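Local coordinates for putative DNA ligase-like protein Rv0938/MT0965 (Mycobacterium tuberculosis, PDB 2IRU) that probably works with Ku to repair DNA double-strand breaks by non-homologous end joining, this chain being the polymerase domain of the multifunctional enzyme LigD, at residues A[260-265]-A[277-282]; A[74-79]-A[102-107]; A[205-210]-A[214-219]; A[48-53]-A[134-139]. One frame throughout, in Å; residues are numbered along the deposited sequence.

Interaction 1 (A[260-265]-A[277-282])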
loop_
_atom_site.group_PDB
_atom_site.type_symbol
_atom_site.label_atom_id
_atom_site.label_comp_id
_atom_site.label_asym_id
_atom_site.label_seq_id
_atom_site.Cartn_x
_atom_site.Cartn_y
_atom_site.Cartn_z
ATOM N N TRP A 260 5.509 -14.185 9.006
ATOM C CA TRP A 260 4.618 -15.321 8.756
ATOM C C TRP A 260 4.128 -15.927 10.086
ATOM O O TRP A 260 2.950 -16.267 10.218
ATOM C CB TRP A 260 5.302 -16.326 7.830
ATOM C CG TRP A 260 5.254 -15.824 6.397
ATOM C CD1 TRP A 260 6.273 -15.225 5.693
ATOM C CD2 TRP A 260 4.111 -15.818 5.530
ATOM N NE1 TRP A 260 5.840 -14.870 4.427
ATOM C CE2 TRP A 260 4.515 -15.219 4.305
ATOM C CE3 TRP A 260 2.789 -16.281 5.658
ATOM C CZ2 TRP A 260 3.644 -15.082 3.210
ATOM C CZ3 TRP A 260 1.914 -16.126 4.567
ATOM C CH2 TRP A 260 2.345 -15.516 3.371
ATOM N N ALA A 261 5.002 -15.974 11.089
ATOM C CA ALA A 261 4.623 -16.533 12.392
ATOM C C ALA A 261 3.554 -15.690 13.070
ATOM O O ALA A 261 2.673 -16.221 13.748
ATOM C CB ALA A 261 5.849 -16.725 13.305
ATOM N N GLU A 262 3.591 -14.379 12.830
ATOM C CA GLU A 262 2.542 -13.516 13.341
ATOM C C GLU A 262 1.156 -13.891 12.808
ATOM O O GLU A 262 0.165 -13.778 13.519
ATOM C CB GLU A 262 2.884 -12.040 13.064
ATOM C CG GLU A 262 3.803 -11.481 14.166
ATOM C CD GLU A 262 4.477 -10.177 13.822
ATOM O OE1 GLU A 262 4.237 -9.638 12.710
ATOM O OE2 GLU A 262 5.278 -9.695 14.675
ATOM N N LEU A 263 1.086 -14.324 11.548
ATOM C CA LEU A 263 -0.196 -14.703 10.954
ATOM C C LEU A 263 -0.809 -15.936 11.593
ATOM O O LEU A 263 -2.020 -16.128 11.495
ATOM C CB LEU A 263 -0.075 -14.914 9.443
ATOM C CG LEU A 263 0.180 -13.694 8.578
ATOM C CD1 LEU A 263 -0.202 -13.984 7.123
ATOM C CD2 LEU A 263 -0.552 -12.449 9.090
ATOM N N ASP A 264 0.020 -16.750 12.256
ATOM C CA ASP A 264 -0.424 -17.976 12.941
ATOM C C ASP A 264 -1.150 -17.709 14.261
ATOM O O ASP A 264 -1.618 -18.649 14.917
ATOM C CB ASP A 264 0.760 -18.915 13.238
ATOM C CG ASP A 264 1.711 -19.065 12.069
ATOM O OD1 ASP A 264 1.887 -18.092 11.306
ATOM O OD2 ASP A 264 2.319 -20.141 11.931
ATOM N N ASP A 265 -1.208 -16.441 14.663
ATOM C CA ASP A 265 -1.885 -16.060 15.883
ATOM C C ASP A 265 -3.395 -15.928 15.661
ATOM O O ASP A 265 -3.838 -15.079 14.888
ATOM C CB ASP A 265 -1.299 -14.771 16.454
ATOM C CG ASP A 265 -1.584 -14.607 17.945
ATOM O OD1 ASP A 265 -2.681 -14.996 18.396
ATOM O OD2 ASP A 265 -0.709 -14.059 18.653
ATOM N N LEU A 277 5.585 1.917 15.079
ATOM C CA LEU A 277 6.824 2.617 15.457
ATOM C C LEU A 277 7.714 1.760 16.381
ATOM O O LEU A 277 8.938 1.666 16.191
ATOM C CB LEU A 277 6.448 3.941 16.101
ATOM C CG LEU A 277 5.954 5.009 15.098
ATOM C CD1 LEU A 277 5.490 6.262 15.910
ATOM C CD2 LEU A 277 7.016 5.452 14.036
ATOM N N THR A 278 7.087 1.152 17.390
ATOM C CA THR A 278 7.805 0.289 18.353
ATOM C C THR A 278 8.458 -0.898 17.617
ATOM O O THR A 278 9.616 -1.259 17.872
ATOM C CB THR A 278 6.844 -0.169 19.438
ATOM O OG1 THR A 278 6.410 1.003 20.148
ATOM C CG2 THR A 278 7.512 -1.131 20.443
ATOM N N ARG A 279 7.712 -1.457 16.681
ATOM C CA ARG A 279 8.185 -2.604 15.888
ATOM C C ARG A 279 9.401 -2.222 15.022
ATOM O O ARG A 279 10.383 -2.984 14.947
ATOM C CB ARG A 279 7.050 -3.146 15.037
ATOM C CG ARG A 279 5.992 -3.898 15.909
ATOM C CD ARG A 279 4.664 -4.052 15.195
ATOM N NE ARG A 279 4.819 -4.885 13.999
ATOM C CZ ARG A 279 4.881 -6.216 14.002
ATOM N NH1 ARG A 279 4.770 -6.934 15.140
ATOM N NH2 ARG A 279 5.052 -6.843 12.835
ATOM N N ILE A 280 9.331 -1.048 14.388
ATOM C CA ILE A 280 10.450 -0.584 13.560
ATOM C C ILE A 280 11.739 -0.453 14.384
ATOM O O ILE A 280 12.816 -0.892 13.940
ATOM C CB ILE A 280 10.146 0.727 12.817
ATOM C CG1 ILE A 280 8.998 0.514 11.812
ATOM C CG2 ILE A 280 11.454 1.301 12.214
ATOM C CD1 ILE A 280 8.335 1.838 11.323
ATOM N N ALA A 281 11.614 0.119 15.581
ATOM C CA ALA A 281 12.755 0.291 16.481
ATOM C C ALA A 281 13.394 -1.042 16.870
ATOM O O ALA A 281 14.614 -1.127 17.024
ATOM C CB ALA A 281 12.347 1.068 17.723
ATOM N N ARG A 282 12.566 -2.076 17.006
ATOM C CA ARG A 282 13.013 -3.384 17.480
ATOM C C ARG A 282 13.557 -4.264 16.360
ATOM O O ARG A 282 14.627 -4.892 16.497
ATOM C CB ARG A 282 11.853 -4.081 18.181
ATOM C CG ARG A 282 12.239 -5.394 18.863
ATOM C CD ARG A 282 11.030 -6.035 19.538
ATOM N NE ARG A 282 10.064 -6.526 18.555
ATOM C CZ ARG A 282 8.773 -6.196 18.537
ATOM N NH1 ARG A 282 8.276 -5.386 19.472
ATOM N NH2 ARG A 282 7.975 -6.688 17.589
#
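Carboxylate oxygen OE1 of Glu262 is held by more than one group: NH2 of Arg279 donates to it at 2.9 Å, and the backbone N of Thr259, just before the short helix 260-263, bonds it as well. The second oxygen completes a two-pronged salt bridge, with Arg279 NH1 lying 2.8 Å from Glu262 OE2 in a fairly straight bond (N-H...O 164°). The guanidinium thus presents its NH1-NH2 end, one nitrogen to each oxygen.

The two flat groups are not coplanar; their planes stand 47° apart. NH2 meets OE1 on its syn side, close to the carboxylate plane, whereas NH1 reaches OE2 from well above that plane. Relative to the arginine, OE2 lies in the guanidinium plane, at its edge.

Glutamate and arginine suit the task because both are long. The backbones stay far apart, the nearest CA atoms, those of Glu262 and Arg279, being 12.5 Å from each other. The glutamate chain runs extended beyond CG and the arginine comes from the opposite direction, bending at chi3 (64°) to turn its end onto the acid. Arg279 NH2 also donates to the backbone O of Pro257, which helps to fix the rotation of the guanidinium.

At this partly exposed site the bridge ties helix 260-263 to helix 273-283 through charge and paired hydrogen bonds, and each partner probably stabilises the ionised form of the other.

Interaction 2 (A[74-79]-A[102-107])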
loop_
_atom_site.group_PDB
_atom_site.type_symbol
_atom_site.label_atom_id
_atom_site.label_comp_id
_atom_site.label_asym_id
_atom_site.label_seq_id
_atom_site.Cartn_x
_atom_site.Cartn_y
_atom_site.Cartn_z
ATOM N N SER A 74 -0.421 24.343 -6.265
ATOM C CA SER A 74 -0.215 24.879 -4.922
ATOM C C SER A 74 0.749 24.015 -4.068
ATOM O O SER A 74 1.221 24.465 -2.996
ATOM C CB SER A 74 -1.570 25.004 -4.239
ATOM O OG SER A 74 -2.163 23.732 -4.092
ATOM N N ALA A 75 1.000 22.778 -4.512
ATOM C CA ALA A 75 1.932 21.855 -3.801
ATOM C C ALA A 75 3.378 22.394 -3.944
ATOM O O ALA A 75 3.686 23.141 -4.892
ATOM C CB ALA A 75 1.812 20.444 -4.353
ATOM N N PRO A 76 4.261 22.033 -3.024
ATOM C CA PRO A 76 5.661 22.520 -3.102
ATOM C C PRO A 76 6.341 22.210 -4.434
ATOM O O PRO A 76 6.153 21.124 -4.971
ATOM C CB PRO A 76 6.355 21.771 -1.961
ATOM C CG PRO A 76 5.266 21.570 -0.981
ATOM C CD PRO A 76 4.031 21.248 -1.801
ATOM N N PRO A 77 7.093 23.185 -4.972
ATOM C CA PRO A 77 7.719 22.965 -6.299
ATOM C C PRO A 77 8.807 21.890 -6.278
ATOM O O PRO A 77 9.185 21.342 -7.335
ATOM C CB PRO A 77 8.327 24.336 -6.649
ATOM C CG PRO A 77 7.793 25.273 -5.630
ATOM C CD PRO A 77 7.320 24.547 -4.459
ATOM N N TRP A 78 9.324 21.602 -5.084
ATOM C CA TRP A 78 10.451 20.672 -4.946
ATOM C C TRP A 78 10.029 19.199 -4.939
ATOM O O TRP A 78 10.888 18.288 -4.998
ATOM C CB TRP A 78 11.284 21.023 -3.700
ATOM C CG TRP A 78 10.439 21.224 -2.439
ATOM C CD1 TRP A 78 10.093 22.424 -1.857
ATOM C CD2 TRP A 78 9.862 20.204 -1.610
ATOM N NE1 TRP A 78 9.345 22.216 -0.721
ATOM C CE2 TRP A 78 9.180 20.866 -0.544
ATOM C CE3 TRP A 78 9.853 18.801 -1.652
ATOM C CZ2 TRP A 78 8.498 20.171 0.465
ATOM C CZ3 TRP A 78 9.144 18.096 -0.632
ATOM C CH2 TRP A 78 8.466 18.797 0.397
ATOM N N LEU A 79 8.714 18.926 -4.866
ATOM C CA LEU A 79 8.267 17.531 -4.969
ATOM C C LEU A 79 8.621 16.961 -6.346
ATOM O O LEU A 79 8.424 17.622 -7.372
ATOM C CB LEU A 79 6.750 17.454 -4.767
ATOM C CG LEU A 79 6.291 17.557 -3.316
ATOM C CD1 LEU A 79 4.785 17.846 -3.307
ATOM C CD2 LEU A 79 6.575 16.244 -2.588
ATOM N N LEU A 102 7.077 13.110 2.921
ATOM C CA LEU A 102 6.113 12.510 3.853
ATOM C C LEU A 102 5.613 13.539 4.882
ATOM O O LEU A 102 4.470 13.455 5.322
ATOM C CB LEU A 102 6.704 11.288 4.546
ATOM C CG LEU A 102 6.783 10.059 3.651
ATOM C CD1 LEU A 102 7.681 8.990 4.228
ATOM C CD2 LEU A 102 5.399 9.483 3.332
ATOM N N ALA A 103 6.473 14.477 5.267
ATOM C CA ALA A 103 6.001 15.619 6.075
ATOM C C ALA A 103 4.867 16.391 5.350
ATOM O O ALA A 103 3.883 16.823 5.973
ATOM C CB ALA A 103 7.148 16.520 6.456
ATOM N N TRP A 104 5.017 16.581 4.030
ATOM C CA TRP A 104 3.967 17.227 3.205
ATOM C C TRP A 104 2.698 16.354 3.211
ATOM O O TRP A 104 1.591 16.849 3.418
ATOM C CB TRP A 104 4.482 17.419 1.758
ATOM C CG TRP A 104 3.448 17.965 0.854
ATOM C CD1 TRP A 104 2.901 19.233 0.882
ATOM C CD2 TRP A 104 2.727 17.235 -0.144
ATOM N NE1 TRP A 104 1.933 19.343 -0.094
ATOM C CE2 TRP A 104 1.816 18.139 -0.746
ATOM C CE3 TRP A 104 2.809 15.914 -0.636
ATOM C CZ2 TRP A 104 0.958 17.746 -1.795
ATOM C CZ3 TRP A 104 1.981 15.517 -1.661
ATOM C CH2 TRP A 104 1.067 16.440 -2.256
ATOM N N ILE A 105 2.856 15.040 3.065
ATOM C CA ILE A 105 1.720 14.126 3.144
ATOM C C ILE A 105 0.956 14.345 4.486
ATOM O O ILE A 105 -0.271 14.483 4.502
ATOM C CB ILE A 105 2.220 12.693 3.017
ATOM C CG1 ILE A 105 2.559 12.395 1.534
ATOM C CG2 ILE A 105 1.205 11.692 3.608
ATOM C CD1 ILE A 105 1.347 12.410 0.593
ATOM N N ALA A 106 1.690 14.430 5.584
ATOM C CA ALA A 106 1.069 14.625 6.895
ATOM C C ALA A 106 0.397 15.986 6.983
ATOM O O ALA A 106 -0.731 16.089 7.428
ATOM C CB ALA A 106 2.124 14.511 7.960
ATOM N N GLN A 107 1.097 17.035 6.534
ATOM C CA GLN A 107 0.545 18.371 6.576
ATOM C C GLN A 107 -0.780 18.497 5.753
ATOM O O GLN A 107 -1.690 19.251 6.124
ATOM C CB GLN A 107 1.608 19.391 6.132
ATOM C CG GLN A 107 1.043 20.777 5.761
ATOM C CD GLN A 107 0.243 21.458 6.868
ATOM O OE1 GLN A 107 0.268 21.059 8.045
ATOM N NE2 GLN A 107 -0.477 22.517 6.488
#
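The indole of Trp104 carries this contact, and over one of its faces sits the CD1 methyl of Leu79. That methyl lies 3.7 Å from the centroid of the six-membered ring and 7° off the ring normal, a well-centred CH-pi contact. Ala75 and Pro76 approach the same indole at a slant: CB of Ala75 is 3.8 Å from CZ2 of Trp104, while CD of Pro76 is 3.3 Å from NE1 of Trp104. The ring of Trp78 has CB of Pro76 over one face, toward its rim, and brings its CH2 to 4.4 Å from CB of Trp104.

With CG anti to the backbone N (chi1 176°), the Trp104 side chain extends from the helix to the loop. Alanine is small enough to fit beside a large ring, the prolines stiffen a stretch without regular structure, and the branched end of leucine supplies a methyl that can rest on the indole. A type I turn from Pro76 to Leu79 brings Pro76, Trp78 and Leu79 round, and Arg81 NH2 bonds the carbonyl oxygens of both turn ends.

Trp104 also touches Leu71 in a loop and Arg54 of strand 53-56. Helix 99-107 is packed between two neighbours: Trp104 meets the loop leading into strand 80-84, while Leu102 and Ala103 touch helix 29-47.

Interaction 3 (A[205-210]-A[214-219])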
loop_
_atom_site.group_PDB
_atom_site.type_symbol
_atom_site.label_atom_id
_atom_site.label_comp_id
_atom_site.label_asym_id
_atom_site.label_seq_id
_atom_site.Cartn_x
_atom_site.Cartn_y
_atom_site.Cartn_z
ATOM N N ARG A 205 -5.276 -20.995 -9.721
ATOM C CA ARG A 205 -4.677 -22.266 -9.295
ATOM C C ARG A 205 -5.027 -22.586 -7.851
ATOM O O ARG A 205 -5.347 -23.752 -7.514
ATOM C CB ARG A 205 -3.159 -22.264 -9.503
ATOM C CG ARG A 205 -2.389 -23.539 -9.136
ATOM C CD ARG A 205 -0.853 -23.284 -9.250
ATOM N NE ARG A 205 -0.445 -22.668 -10.526
ATOM C CZ ARG A 205 0.586 -21.824 -10.680
ATOM N NH1 ARG A 205 1.340 -21.453 -9.644
ATOM N NH2 ARG A 205 0.864 -21.326 -11.879
ATOM N N LEU A 206 -4.994 -21.557 -7.009
ATOM C CA LEU A 206 -5.370 -21.724 -5.610
ATOM C C LEU A 206 -6.848 -22.076 -5.482
ATOM O O LEU A 206 -7.215 -22.968 -4.711
ATOM C CB LEU A 206 -5.013 -20.499 -4.764
ATOM C CG LEU A 206 -5.148 -20.726 -3.251
ATOM C CD1 LEU A 206 -4.391 -21.979 -2.747
ATOM C CD2 LEU A 206 -4.666 -19.482 -2.521
ATOM N N GLU A 207 -7.673 -21.394 -6.268
ATOM C CA GLU A 207 -9.105 -21.673 -6.316
ATOM C C GLU A 207 -9.401 -23.119 -6.726
ATOM O O GLU A 207 -10.272 -23.783 -6.142
ATOM C CB GLU A 207 -9.783 -20.690 -7.265
ATOM C CG GLU A 207 -11.270 -20.937 -7.516
ATOM C CD GLU A 207 -11.864 -19.738 -8.258
ATOM O OE1 GLU A 207 -11.332 -19.393 -9.328
ATOM O OE2 GLU A 207 -12.833 -19.136 -7.767
ATOM N N GLN A 208 -8.651 -23.620 -7.702
ATOM C CA GLN A 208 -8.760 -25.025 -8.115
ATOM C C GLN A 208 -8.415 -25.993 -6.965
ATOM O O GLN A 208 -9.070 -27.044 -6.782
ATOM C CB GLN A 208 -7.824 -25.230 -9.302
ATOM C CG GLN A 208 -7.833 -26.562 -9.943
ATOM C CD GLN A 208 -6.968 -26.569 -11.200
ATOM O OE1 GLN A 208 -6.525 -25.510 -11.669
ATOM N NE2 GLN A 208 -6.720 -27.755 -11.743
ATOM N N ALA A 209 -7.376 -25.624 -6.211
ATOM C CA ALA A 209 -6.854 -26.414 -5.106
ATOM C C ALA A 209 -7.771 -26.423 -3.877
ATOM O O ALA A 209 -7.914 -27.459 -3.239
ATOM C CB ALA A 209 -5.458 -25.927 -4.712
ATOM N N MET A 210 -8.382 -25.285 -3.546
ATOM C CA MET A 210 -9.282 -25.223 -2.387
ATOM C C MET A 210 -10.527 -24.448 -2.753
ATOM O O MET A 210 -10.751 -23.356 -2.213
ATOM C CB MET A 210 -8.679 -24.503 -1.181
ATOM C CG MET A 210 -7.226 -24.635 -0.912
ATOM S SD MET A 210 -6.592 -23.172 -0.031
ATOM C CE MET A 210 -5.124 -23.956 0.580
ATOM N N VAL A 214 -11.399 -20.652 -1.195
ATOM C CA VAL A 214 -10.869 -19.546 -2.023
ATOM C C VAL A 214 -11.712 -19.261 -3.250
ATOM O O VAL A 214 -12.173 -20.190 -3.940
ATOM C CB VAL A 214 -9.422 -19.896 -2.508
ATOM C CG1 VAL A 214 -8.961 -18.960 -3.639
ATOM C CG2 VAL A 214 -8.460 -19.870 -1.344
ATOM N N THR A 215 -11.885 -17.964 -3.547
ATOM C CA THR A 215 -12.419 -17.569 -4.860
ATOM C C THR A 215 -11.450 -16.591 -5.549
ATOM O O THR A 215 -10.756 -15.827 -4.888
ATOM C CB THR A 215 -13.868 -16.959 -4.784
ATOM O OG1 THR A 215 -14.346 -16.700 -6.116
ATOM C CG2 THR A 215 -13.905 -15.655 -3.959
ATOM N N SER A 216 -11.407 -16.656 -6.878
ATOM C CA SER A 216 -10.561 -15.758 -7.688
ATOM C C SER A 216 -11.391 -14.727 -8.455
ATOM O O SER A 216 -10.838 -13.949 -9.259
ATOM C CB SER A 216 -9.755 -16.565 -8.708
ATOM O OG SER A 216 -10.602 -17.173 -9.687
ATOM N N THR A 217 -12.707 -14.755 -8.250
ATOM C CA THR A 217 -13.602 -13.793 -8.892
ATOM C C THR A 217 -14.369 -12.957 -7.866
ATOM O O THR A 217 -14.533 -13.356 -6.709
ATOM C CB THR A 217 -14.590 -14.483 -9.855
ATOM O OG1 THR A 217 -15.412 -15.408 -9.132
ATOM C CG2 THR A 217 -13.839 -15.232 -10.937
ATOM N N MET A 218 -14.851 -11.797 -8.296
ATOM C CA MET A 218 -15.621 -10.937 -7.399
ATOM C C MET A 218 -17.049 -11.440 -7.171
ATOM O O MET A 218 -17.613 -11.188 -6.107
ATOM C CB MET A 218 -15.649 -9.494 -7.905
ATOM C CG MET A 218 -14.287 -8.865 -8.033
ATOM S SD MET A 218 -14.361 -7.387 -9.040
ATOM C CE MET A 218 -14.782 -8.107 -10.636
ATOM N N THR A 219 -17.614 -12.160 -8.148
ATOM C CA THR A 219 -19.013 -12.642 -8.078
ATOM C C THR A 219 -19.501 -12.746 -6.622
ATOM O O THR A 219 -19.081 -13.644 -5.886
ATOM C CB THR A 219 -19.206 -14.009 -8.826
ATOM O OG1 THR A 219 -18.742 -13.899 -10.179
ATOM C CG2 THR A 219 -20.671 -14.431 -8.838
#
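The polar part of the contact rests on the carboxylate of Glu207, which accepts two hydrogen bonds from Ser216. The backbone N of Ser216 donates to Glu207 OE2 at 3.0 Å (N-H...O 159°), reaching the oxygen from high above the carboxylate plane. The hydroxyl of Ser216 donates to the other oxygen; the modelled OG to OE1 distance of 2.4 Å is very short, and its exact length is doubtful. Serine suits the place because one residue offers both a main-chain and a side-chain donor. Its chi1 of 66° sets OG between the backbone N and the carbonyl carbon, which places OG beside the acid. Glutamate is long enough to pass beside Val214 and reach both donors of Ser216, its chain extended beyond CG.

A backbone bond closes the short connection between helix and strand: Val214 N donates to Met210 O at 3.0 Å. Met210 is where the chain leaves helical geometry, so this bond ties the end of the helix to the start of the strand.

The apolar part centres on Val214. Its CG2 lies 3.9 Å from CG of Leu206 and 4.0 Å from SD of Met210, while CG1 packs against the backbone of Glu207. Valine, branched at CB, suits a strand and lets CG1 and CG2 touch different helix residues. Leu206 and Met210 also touch helix 149-164.

Together these contacts form a tight helix-to-strand connection. Strand 214-215 runs parallel to 227-230 in the mixed sheet that carries the probable manganese ligands Asp140, Asp142 and Asp230, and segment 214-219 itself runs into 218-223, which probably contacts target DNA.

Interaction 4 (A[48-53]-A[134-139])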
loop_
_atom_site.group_PDB
_atom_site.type_symbol
_atom_site.label_atom_id
_atom_site.label_comp_id
_atom_site.label_asym_id
_atom_site.label_seq_id
_atom_site.Cartn_x
_atom_site.Cartn_y
_atom_site.Cartn_z
ATOM N N ALA A 48 9.168 4.790 -3.384
ATOM C CA ALA A 48 10.108 5.425 -4.342
ATOM C C ALA A 48 9.750 5.056 -5.786
ATOM O O ALA A 48 9.452 3.894 -6.107
ATOM C CB ALA A 48 11.537 4.977 -4.057
ATOM N N GLY A 49 9.833 6.057 -6.668
ATOM C CA GLY A 49 9.631 5.826 -8.090
ATOM C C GLY A 49 8.178 5.594 -8.494
ATOM O O GLY A 49 7.902 5.378 -9.677
ATOM N N ARG A 50 7.250 5.647 -7.526
ATOM C CA ARG A 50 5.841 5.332 -7.827
ATOM C C ARG A 50 4.972 6.588 -7.767
ATOM O O ARG A 50 5.207 7.445 -6.895
ATOM C CB ARG A 50 5.309 4.324 -6.814
ATOM C CG ARG A 50 6.162 3.061 -6.836
ATOM C CD ARG A 50 5.668 1.959 -5.856
ATOM N NE ARG A 50 6.785 1.025 -5.739
ATOM C CZ ARG A 50 7.023 -0.004 -6.564
ATOM N NH1 ARG A 50 6.142 -0.351 -7.520
ATOM N NH2 ARG A 50 8.127 -0.720 -6.396
ATOM N N PRO A 51 3.939 6.686 -8.646
ATOM C CA PRO A 51 2.989 7.796 -8.522
ATOM C C PRO A 51 2.196 7.618 -7.232
ATOM O O PRO A 51 1.621 6.550 -7.007
ATOM C CB PRO A 51 2.060 7.631 -9.737
ATOM C CG PRO A 51 2.125 6.089 -10.092
ATOM C CD PRO A 51 3.559 5.716 -9.702
ATOM N N ALA A 52 2.162 8.666 -6.412
ATOM C CA ALA A 52 1.478 8.597 -5.103
ATOM C C ALA A 52 0.073 9.182 -5.195
ATOM O O ALA A 52 -0.078 10.413 -5.375
ATOM C CB ALA A 52 2.269 9.340 -4.033
ATOM N N THR A 53 -0.923 8.303 -5.076
ATOM C CA THR A 53 -2.332 8.739 -4.869
ATOM C C THR A 53 -2.552 9.041 -3.392
ATOM O O THR A 53 -2.168 8.238 -2.558
ATOM C CB THR A 53 -3.310 7.662 -5.389
ATOM O OG1 THR A 53 -3.195 7.599 -6.809
ATOM C CG2 THR A 53 -4.764 7.996 -5.032
ATOM N N ALA A 134 6.190 -3.713 -13.928
ATOM C CA ALA A 134 5.895 -4.070 -12.561
ATOM C C ALA A 134 7.178 -4.570 -11.901
ATOM O O ALA A 134 7.945 -5.331 -12.512
ATOM C CB ALA A 134 4.794 -5.143 -12.515
ATOM N N THR A 135 7.422 -4.138 -10.660
ATOM C CA THR A 135 8.604 -4.585 -9.923
ATOM C C THR A 135 8.266 -5.689 -8.917
ATOM O O THR A 135 9.155 -6.403 -8.443
ATOM C CB THR A 135 9.280 -3.439 -9.144
ATOM O OG1 THR A 135 8.438 -3.021 -8.080
ATOM C CG2 THR A 135 9.649 -2.239 -10.084
ATOM N N ARG A 136 6.984 -5.807 -8.594
ATOM C CA ARG A 136 6.494 -6.770 -7.578
ATOM C C ARG A 136 5.056 -7.092 -7.897
ATOM O O ARG A 136 4.400 -6.327 -8.626
ATOM C CB ARG A 136 6.592 -6.117 -6.181
ATOM C CG ARG A 136 5.692 -4.902 -5.976
ATOM C CD ARG A 136 6.134 -4.063 -4.775
ATOM N NE ARG A 136 5.152 -3.011 -4.518
ATOM C CZ ARG A 136 5.377 -1.861 -3.877
ATOM N NH1 ARG A 136 6.592 -1.557 -3.413
ATOM N NH2 ARG A 136 4.368 -1.000 -3.720
ATOM N N LEU A 137 4.563 -8.233 -7.390
ATOM C CA LEU A 137 3.128 -8.531 -7.414
ATOM C C LEU A 137 2.466 -8.170 -6.079
ATOM O O LEU A 137 3.087 -8.230 -5.013
ATOM C CB LEU A 137 2.868 -10.034 -7.676
ATOM C CG LEU A 137 3.487 -10.751 -8.876
ATOM C CD1 LEU A 137 3.082 -12.244 -8.865
ATOM C CD2 LEU A 137 3.065 -10.087 -10.162
ATOM N N VAL A 138 1.190 -7.817 -6.136
ATOM C CA VAL A 138 0.417 -7.700 -4.913
ATOM C C VAL A 138 -0.834 -8.547 -5.033
ATOM O O VAL A 138 -1.464 -8.621 -6.114
ATOM C CB VAL A 138 0.037 -6.239 -4.566
ATOM C CG1 VAL A 138 -0.970 -5.707 -5.557
ATOM C CG2 VAL A 138 -0.512 -6.137 -3.139
ATOM N N PHE A 139 -1.155 -9.231 -3.946
ATOM C CA PHE A 139 -2.437 -9.919 -3.809
ATOM C C PHE A 139 -3.197 -9.317 -2.630
ATOM O O PHE A 139 -2.610 -9.101 -1.561
ATOM C CB PHE A 139 -2.242 -11.412 -3.572
ATOM C CG PHE A 139 -1.558 -12.097 -4.702
ATOM C CD1 PHE A 139 -2.297 -12.749 -5.690
ATOM C CD2 PHE A 139 -0.156 -12.113 -4.774
ATOM C CE1 PHE A 139 -1.619 -13.379 -6.757
ATOM C CE2 PHE A 139 0.511 -12.735 -5.804
ATOM C CZ PHE A 139 -0.220 -13.375 -6.805
#
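CB of Arg50 leaves the backbone on the side of 134-139, where Thr135 and Arg136 lie, and the side chain runs extended from CG to NE before the guanidinium lies over that of Arg136. CD is the first atom to meet the other segment, 3.9 Å from NH2 of Arg136. NE comes next, 3.5 Å from Arg136 NH1; both are donors, so they touch without bonding, and NE makes a weak bond to His46 O instead. CZ lies 3.7 Å from CZ of Arg136, where the two guanidinium groups stack flat, centres 3.6 Å apart and planes inclined by 22°. NH1 bonds the carbonyl oxygen of Pro116. At the tip, NH2 donates to Thr135 OG1 at 2.9 Å in an almost straight bond (N-H...O 172°), with the hydroxyl in the guanidinium plane, at its edge.

Threonine offers a hydroxyl on a short side chain; its OG1 also has a weak bond with Gln117 O. Arg136 reaches the stack with chi1 near 65°, the crowded position, and an extended chain; its NE donates to Gln117 OE1 and its NH1 to His46 O.

Two like-charged groups probably can lie face to face here because acceptors meet their edges. Asp291 takes a salt bridge from each, OD1 to Arg50 NH2 and OD2 to Arg136 NH1. This shared carboxylate probably offsets much of the doubled positive charge, turning a buried arginine pair into a bridge between loop 48-53 and strand 129-143.

In the fold
All four contacts lie within the primase-polymerase domain. Along the chain, interaction 2 is nested in the loop closed by interaction 4, then come interactions 3 and 1. Interaction 4 is the most central, about 8 Å from the centre of the chain, and its centre lies about 20 Å from that of interaction 2 and about 24 Å from that of interaction 3. Those two sit on opposite sides of the chain's centre, about 41 Å apart. Interactions 3 and 4 reach the same mixed sheet; strand 53-56, which follows the loop of interaction 4, belongs to the antiparallel sheet. The contacts thus pin separate parts around the two sheets that hold the probable substrate and manganese sites.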